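Long-range contact in superoxide reductase (Giardia intestinalis, PDB 4D7P), which probably reduces superoxide to hydrogen peroxide at a mononuclear iron centre: residues I51-N61 with A80-K91. Residues are numbered along the deposited sequence; the frame is centred on the assembly and turned at random.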
ATOM      1  N   ILE A  51      -9.266  -1.907   0.793  1.00 23.88           N
ATOM      2  CA  ILE A  51     -10.240  -1.753   1.849  1.00 22.35           C
ATOM      3  C   ILE A  51      -9.502  -0.973   2.916  1.00 26.53           C
ATOM      4  O   ILE A  51      -8.503  -1.456   3.462  1.00 22.73           O
ATOM      5  CB  ILE A  51     -10.740  -3.100   2.384  1.00 25.58           C
ATOM      6  CG1 ILE A  51     -11.549  -3.850   1.318  1.00 28.68           C
ATOM      7  CG2 ILE A  51     -11.559  -2.899   3.639  1.00 23.36           C
ATOM      8  CD1 ILE A  51     -11.822  -5.299   1.693  1.00 29.73           C
ATOM      9  N   ARG A  52      -9.936   0.257   3.162  1.00 23.10           N
ATOM     10  CA  ARG A  52      -9.303   1.086   4.182  1.00 21.60           C
ATOM     11  C   ARG A  52     -10.212   1.223   5.370  1.00 28.53           C
ATOM     12  O   ARG A  52     -11.429   1.279   5.204  1.00 23.36           O
ATOM     13  CB  ARG A  52      -8.969   2.472   3.631  1.00 24.08           C
ATOM     14  CG  ARG A  52      -7.898   2.451   2.583  1.00 34.68           C
ATOM     15  CD  ARG A  52      -8.076   3.564   1.589  1.00 42.10           C
ATOM     16  NE  ARG A  52      -7.368   4.773   1.982  1.00 46.82           N
ATOM     17  CZ  ARG A  52      -7.687   5.982   1.529  1.00 62.28           C
ATOM     18  NH1 ARG A  52      -8.707   6.108   0.689  1.00 70.45           N
ATOM     19  NH2 ARG A  52      -7.011   7.061   1.918  1.00 54.12           N
ATOM     20  N   LEU A  53      -9.614   1.292   6.559  1.00 29.48           N
ATOM     21  CA  LEU A  53     -10.351   1.533   7.789  1.00 26.02           C
ATOM     22  C   LEU A  53      -9.885   2.835   8.426  1.00 30.21           C
ATOM     23  O   LEU A  53      -8.689   3.045   8.633  1.00 25.16           O
ATOM     24  CB  LEU A  53     -10.183   0.370   8.785  1.00 25.36           C
ATOM     25  CG  LEU A  53     -11.045   0.483  10.050  1.00 24.91           C
ATOM     26  CD1 LEU A  53     -12.526   0.470   9.678  1.00 25.10           C
ATOM     27  CD2 LEU A  53     -10.742  -0.625  11.072  1.00 24.54           C
ATOM     28  N   PHE A  54     -10.841   3.708   8.715  1.00 30.99           N
ATOM     29  CA  PHE A  54     -10.575   4.980   9.375  1.00 36.04           C
ATOM     30  C   PHE A  54     -11.204   5.001  10.759  1.00 36.50           C
ATOM     31  O   PHE A  54     -12.310   4.490  10.948  1.00 36.96           O
ATOM     32  CB  PHE A  54     -11.134   6.159   8.565  1.00 26.23           C
ATOM     33  CG  PHE A  54     -10.534   6.312   7.201  1.00 28.84           C
ATOM     34  CD1 PHE A  54     -11.057   5.620   6.116  1.00 30.21           C
ATOM     35  CD2 PHE A  54      -9.473   7.172   6.994  1.00 30.05           C
ATOM     36  CE1 PHE A  54     -10.505   5.762   4.861  1.00 30.76           C
ATOM     37  CE2 PHE A  54      -8.917   7.320   5.730  1.00 32.24           C
ATOM     38  CZ  PHE A  54      -9.430   6.612   4.669  1.00 34.33           C
ATOM     39  N   GLY A  55     -10.505   5.596  11.722  1.00 25.76           N
ATOM     40  CA  GLY A  55     -11.133   5.984  12.979  1.00 35.36           C
ATOM     41  C   GLY A  55     -11.409   7.482  13.070  1.00 35.18           C
ATOM     42  O   GLY A  55     -10.533   8.298  12.792  1.00 40.95           O
ATOM     43  N   ILE A  56     -12.624   7.855  13.462  1.00 30.90           N
ATOM     44  CA  ILE A  56     -12.935   9.260  13.711  1.00 38.94           C
ATOM     45  C   ILE A  56     -12.650   9.586  15.176  1.00 45.87           C
ATOM     46  O   ILE A  56     -13.280   9.028  16.082  1.00 41.75           O
ATOM     47  CB  ILE A  56     -14.385   9.597  13.399  1.00 40.34           C
ATOM     48  CG1 ILE A  56     -14.806   8.955  12.079  1.00 43.48           C
ATOM     49  CG2 ILE A  56     -14.572  11.097  13.343  1.00 43.34           C
ATOM     50  CD1 ILE A  56     -13.953   9.333  10.928  1.00 45.25           C
ATOM     51  N   THR A  57     -11.699  10.488  15.405  1.00 46.16           N
ATOM     52  CA  THR A  57     -11.227  10.767  16.756  1.00 48.65           C
ATOM     53  C   THR A  57     -12.208  11.617  17.556  1.00 53.47           C
ATOM     54  O   THR A  57     -12.855  12.515  17.014  1.00 59.96           O
ATOM     55  CB  THR A  57      -9.870  11.487  16.734  1.00 45.96           C
ATOM     56  OG1 THR A  57     -10.049  12.824  16.247  1.00 47.86           O
ATOM     57  CG2 THR A  57      -8.889  10.745  15.837  1.00 44.67           C
ATOM     58  N   LYS A  58     -12.309  11.325  18.850  1.00 54.54           N
ATOM     59  CA  LYS A  58     -13.050  12.174  19.778  1.00 58.48           C
ATOM     60  C   LYS A  58     -12.338  13.515  19.928  1.00 67.39           C
ATOM     61  O   LYS A  58     -12.899  14.574  19.632  1.00 65.26           O
ATOM     62  CB  LYS A  58     -13.193  11.488  21.136  1.00 52.70           C
ATOM     63  CG  LYS A  58     -14.194  10.341  21.145  1.00 53.34           C
ATOM     64  CD  LYS A  58     -13.963   9.400  22.318  1.00 54.54           C
ATOM     65  CE  LYS A  58     -15.215   8.593  22.620  1.00 55.79           C
ATOM     66  NZ  LYS A  58     -14.931   7.407  23.472  1.00 57.60           N
ATOM     67  N   GLU A  59     -11.089  13.452  20.385  1.00 73.93           N
ATOM     68  CA  GLU A  59     -10.248  14.634  20.536  1.00 75.31           C
ATOM     69  C   GLU A  59      -9.827  15.163  19.168  1.00 63.69           C
ATOM     70  O   GLU A  59      -8.762  14.809  18.662  1.00 68.21           O
ATOM     71  CB  GLU A  59      -9.015  14.302  21.395  1.00 83.41           C
ATOM     72  CG  GLU A  59      -8.078  15.478  21.689  1.00 90.41           C
ATOM     73  CD  GLU A  59      -6.872  15.076  22.534  1.00 95.72           C
ATOM     74  OE1 GLU A  59      -6.118  14.171  22.115  1.00 91.75           O
ATOM     75  OE2 GLU A  59      -6.678  15.670  23.619  1.00 98.98           O
ATOM     76  N   GLY A  60     -10.674  15.980  18.551  1.00 55.43           N
ATOM     77  CA  GLY A  60     -10.284  16.657  17.330  1.00 55.03           C
ATOM     78  C   GLY A  60     -11.130  16.422  16.095  1.00 53.30           C
ATOM     79  O   GLY A  60     -10.952  17.107  15.090  1.00 53.31           O
ATOM     80  N   ASN A  61     -12.045  15.463  16.163  1.00 53.18           N
ATOM     81  CA  ASN A  61     -12.877  15.104  15.012  1.00 55.91           C
ATOM     82  C   ASN A  61     -12.068  14.794  13.750  1.00 53.39           C
ATOM     83  O   ASN A  61     -12.463  15.143  12.633  1.00 57.61           O
ATOM     84  CB  ASN A  61     -13.874  16.215  14.703  1.00 57.53           C
ATOM     85  CG  ASN A  61     -14.957  15.760  13.760  1.00 63.96           C
ATOM     86  OD1 ASN A  61     -15.537  14.691  13.940  1.00 64.28           O
ATOM     87  ND2 ASN A  61     -15.204  16.543  12.718  1.00 64.78           N
ATOM     88  N   ALA A  80     -10.961  -8.047   4.738  1.00 22.70           N
ATOM     89  CA  ALA A  80      -9.860  -7.490   5.504  1.00 18.51           C
ATOM     90  C   ALA A  80     -10.119  -7.626   6.995  1.00 21.76           C
ATOM     91  O   ALA A  80     -11.256  -7.838   7.420  1.00 26.04           O
ATOM     92  CB  ALA A  80      -9.633  -5.998   5.134  1.00 20.68           C
ATOM     93  N   SER A  81      -9.065  -7.515   7.797  1.00 20.84           N
ATOM     94  CA  SER A  81      -9.293  -7.279   9.214  1.00 24.22           C
ATOM     95  C   SER A  81      -8.260  -6.334   9.812  1.00 24.48           C
ATOM     96  O   SER A  81      -7.135  -6.212   9.328  1.00 20.26           O
ATOM     97  CB  SER A  81      -9.344  -8.600   9.995  1.00 28.59           C
ATOM     98  OG  SER A  81      -8.234  -9.432   9.731  1.00 38.73           O
ATOM     99  N   PHE A  82      -8.693  -5.642  10.855  1.00 24.65           N
ATOM    100  CA  PHE A  82      -7.874  -4.689  11.575  1.00 22.35           C
ATOM    101  C   PHE A  82      -8.029  -4.943  13.044  1.00 27.00           C
ATOM    102  O   PHE A  82      -8.963  -5.620  13.475  1.00 26.85           O
ATOM    103  CB  PHE A  82      -8.290  -3.267  11.256  1.00 21.24           C
ATOM    104  CG  PHE A  82      -8.183  -2.923   9.807  1.00 25.38           C
ATOM    105  CD1 PHE A  82      -9.141  -3.348   8.906  1.00 22.54           C
ATOM    106  CD2 PHE A  82      -7.112  -2.175   9.338  1.00 29.03           C
ATOM    107  CE1 PHE A  82      -9.046  -3.028   7.564  1.00 27.72           C
ATOM    108  CE2 PHE A  82      -7.016  -1.851   8.004  1.00 32.65           C
ATOM    109  CZ  PHE A  82      -7.986  -2.285   7.113  1.00 28.58           C
ATOM    110  N   ARG A  83      -7.118  -4.399  13.827  1.00 24.47           N
ATOM    111  CA  ARG A  83      -7.307  -4.440  15.259  1.00 28.16           C
ATOM    112  C   ARG A  83      -6.954  -3.062  15.769  1.00 28.74           C
ATOM    113  O   ARG A  83      -5.799  -2.659  15.749  1.00 25.15           O
ATOM    114  CB  ARG A  83      -6.457  -5.528  15.895  1.00 31.98           C
ATOM    115  CG  ARG A  83      -6.840  -5.835  17.327  1.00 39.46           C
ATOM    116  CD  ARG A  83      -6.265  -7.158  17.773  1.00 44.53           C
ATOM    117  NE  ARG A  83      -7.318  -8.068  18.191  1.00 51.54           N
ATOM    118  CZ  ARG A  83      -7.483  -9.298  17.724  1.00 54.38           C
ATOM    119  NH1 ARG A  83      -6.655  -9.786  16.816  1.00 58.12           N
ATOM    120  NH2 ARG A  83      -8.483 -10.042  18.172  1.00 60.75           N
ATOM    121  N   VAL A  84      -7.970  -2.333  16.199  1.00 29.10           N
ATOM    122  CA  VAL A  84      -7.807  -0.923  16.469  1.00 27.84           C
ATOM    123  C   VAL A  84      -7.124  -0.649  17.799  1.00 31.05           C
ATOM    124  O   VAL A  84      -7.618  -1.017  18.856  1.00 33.16           O
ATOM    125  CB  VAL A  84      -9.166  -0.205  16.440  1.00 27.96           C
ATOM    126  CG1 VAL A  84      -8.987   1.270  16.776  1.00 41.12           C
ATOM    127  CG2 VAL A  84      -9.808  -0.372  15.073  1.00 27.70           C
ATOM    128  N   CYS A  85      -5.977   0.013  17.739  1.00 28.17           N
ATOM    129  CA  CYS A  85      -5.303   0.455  18.955  1.00 28.02           C
ATOM    130  C   CYS A  85      -6.134   1.481  19.688  1.00 36.83           C
ATOM    131  O   CYS A  85      -6.702   2.365  19.054  1.00 40.48           O
ATOM    132  CB  CYS A  85      -3.941   1.057  18.629  1.00 30.54           C
ATOM    133  SG  CYS A  85      -2.766  -0.123  17.998  1.00 38.99           S
ATOM    134  N   ASP A  86      -6.204   1.367  21.014  1.00 37.73           N
ATOM    135  CA  ASP A  86      -6.857   2.392  21.816  1.00 42.07           C
ATOM    136  C   ASP A  86      -8.237   2.760  21.252  1.00 44.26           C
ATOM    137  O   ASP A  86      -8.470   3.922  20.919  1.00 42.23           O
ATOM    138  CB  ASP A  86      -5.979   3.646  21.876  1.00 38.61           C
ATOM    139  CG  ASP A  86      -4.584   3.367  22.415  1.00 52.96           C
ATOM    140  OD1 ASP A  86      -4.461   2.613  23.404  1.00 57.65           O
ATOM    141  OD2 ASP A  86      -3.606   3.902  21.849  1.00 55.22           O
ATOM    142  N   LEU A  87      -9.131   1.776  21.116  1.00 40.76           N
ATOM    143  CA  LEU A  87     -10.424   1.990  20.448  1.00 36.75           C
ATOM    144  C   LEU A  87     -11.260   3.080  21.112  1.00 41.81           C
ATOM    145  O   LEU A  87     -12.033   3.783  20.445  1.00 35.40           O
ATOM    146  CB  LEU A  87     -11.233   0.690  20.402  1.00 36.05           C
ATOM    147  CG  LEU A  87     -12.603   0.741  19.699  1.00 42.55           C
ATOM    148  CD1 LEU A  87     -12.453   0.994  18.212  1.00 33.66           C
ATOM    149  CD2 LEU A  87     -13.423  -0.533  19.935  1.00 36.11           C
ATOM    150  N   GLU A  88     -11.097   3.229  22.425  1.00 43.45           N
ATOM    151  CA  GLU A  88     -11.893   4.183  23.186  1.00 55.19           C
ATOM    152  C   GLU A  88     -11.617   5.611  22.718  1.00 49.72           C
ATOM    153  O   GLU A  88     -12.379   6.532  23.008  1.00 43.90           O
ATOM    154  CB  GLU A  88     -11.617   4.040  24.691  1.00 60.75           C
ATOM    155  CG  GLU A  88     -10.195   4.395  25.128  1.00 74.36           C
ATOM    156  CD  GLU A  88      -9.204   3.249  24.957  1.00 84.98           C
ATOM    157  OE1 GLU A  88      -9.635   2.135  24.576  1.00 86.18           O
ATOM    158  OE2 GLU A  88      -7.994   3.470  25.205  1.00 87.57           O
ATOM    159  N   LYS A  89     -10.534   5.783  21.969  1.00 44.83           N
ATOM    160  CA  LYS A  89     -10.146   7.107  21.516  1.00 47.63           C
ATOM    161  C   LYS A  89     -11.012   7.593  20.357  1.00 45.03           C
ATOM    162  O   LYS A  89     -10.959   8.768  19.999  1.00 49.21           O
ATOM    163  CB  LYS A  89      -8.664   7.120  21.121  1.00 54.40           C
ATOM    164  CG  LYS A  89      -7.704   6.941  22.315  1.00 59.56           C
ATOM    165  CD  LYS A  89      -6.239   7.124  21.913  1.00 62.97           C
ATOM    166  CE  LYS A  89      -5.297   6.892  23.094  1.00 66.11           C
ATOM    167  NZ  LYS A  89      -3.882   7.238  22.765  1.00 66.62           N
ATOM    168  N   TYR A  90     -11.820   6.701  19.781  1.00 35.94           N
ATOM    169  CA  TYR A  90     -12.615   7.051  18.606  1.00 35.61           C
ATOM    170  C   TYR A  90     -14.105   7.031  18.892  1.00 41.02           C
ATOM    171  O   TYR A  90     -14.565   6.306  19.774  1.00 46.08           O
ATOM    172  CB  TYR A  90     -12.308   6.095  17.439  1.00 35.94           C
ATOM    173  CG  TYR A  90     -10.836   5.990  17.115  1.00 44.10           C
ATOM    174  CD1 TYR A  90     -10.227   6.890  16.243  1.00 44.10           C
ATOM    175  CD2 TYR A  90     -10.047   5.001  17.695  1.00 44.08           C
ATOM    176  CE1 TYR A  90      -8.877   6.802  15.953  1.00 36.27           C
ATOM    177  CE2 TYR A  90      -8.699   4.901  17.407  1.00 42.89           C
ATOM    178  CZ  TYR A  90      -8.118   5.804  16.535  1.00 40.32           C
ATOM    179  OH  TYR A  90      -6.774   5.695  16.252  1.00 31.65           O
ATOM    180  N   LYS A  91     -14.862   7.810  18.126  1.00 46.78           N
ATOM    181  CA  LYS A  91     -16.312   7.842  18.274  1.00 50.28           C
ATOM    182  C   LYS A  91     -17.011   7.030  17.187  1.00 50.32           C
ATOM    183  O   LYS A  91     -18.199   6.722  17.293  1.00 44.58           O
ATOM    184  CB  LYS A  91     -16.819   9.287  18.268  1.00 61.79           C
ATOM    185  CG  LYS A  91     -16.420  10.127  17.067  1.00 59.46           C
ATOM    186  CD  LYS A  91     -16.583  11.610  17.399  1.00 70.69           C
ATOM    187  CE  LYS A  91     -16.207  12.511  16.233  1.00 79.00           C
ATOM    188  NZ  LYS A  91     -16.093  13.949  16.629  1.00 80.59           N
TER
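Leu53 meets Phe82 in the core of a beta sandwich, the immunoglobulin-like fold of the superoxide reductase family: strand 48-57 of the four-stranded sheet faces strand 79-83 of the three-stranded one, their short segments 8.3 Å apart at 24°. CB of Leu53 sits over the centre of the Phe82 ring in a CH-pi contact, 3.6 Å from the centroid and 5° off the ring normal. The two side chains run past each other in opposite directions; with CG of Leu53 anti to the backbone N (chi1 -174°), its CD2 reaches CB of Phe82 at 3.6 Å and also touches CG2 of Val84. Ile51 O lies in plane at the ring edge, and CG2 of Ile51 packs on CB of Ala80. Past Val84 the chain crosses between sheets through the 3-10 segment 87-89 and pairs antiparallel with the end of strand 48-57, Thr57 and Tyr90 forming a non-hydrogen-bonded pair. Lys91 N donates a hydrogen bond to Ile56 O at 2.9 Å, and Lys58 N an almost straight one to Lys89 O. The Tyr90 ring leans obliquely on Gly55, CD1 of Tyr90 to C of Gly55 3.4 Å. Along Lys91, CB meets CG of Lys58, CG and CD pass the carbonyls of Ile56 and Thr57, CE touches CG2 of Ile56, and NZ donates to OD1 of Asn61 at 2.8 Å, tilted from the carbonyl plane. Extended Lys58 passes CD and CE by the carbonyl oxygens of Glu88 and Tyr90, and NZ donates to Glu88 O at 2.7 Å.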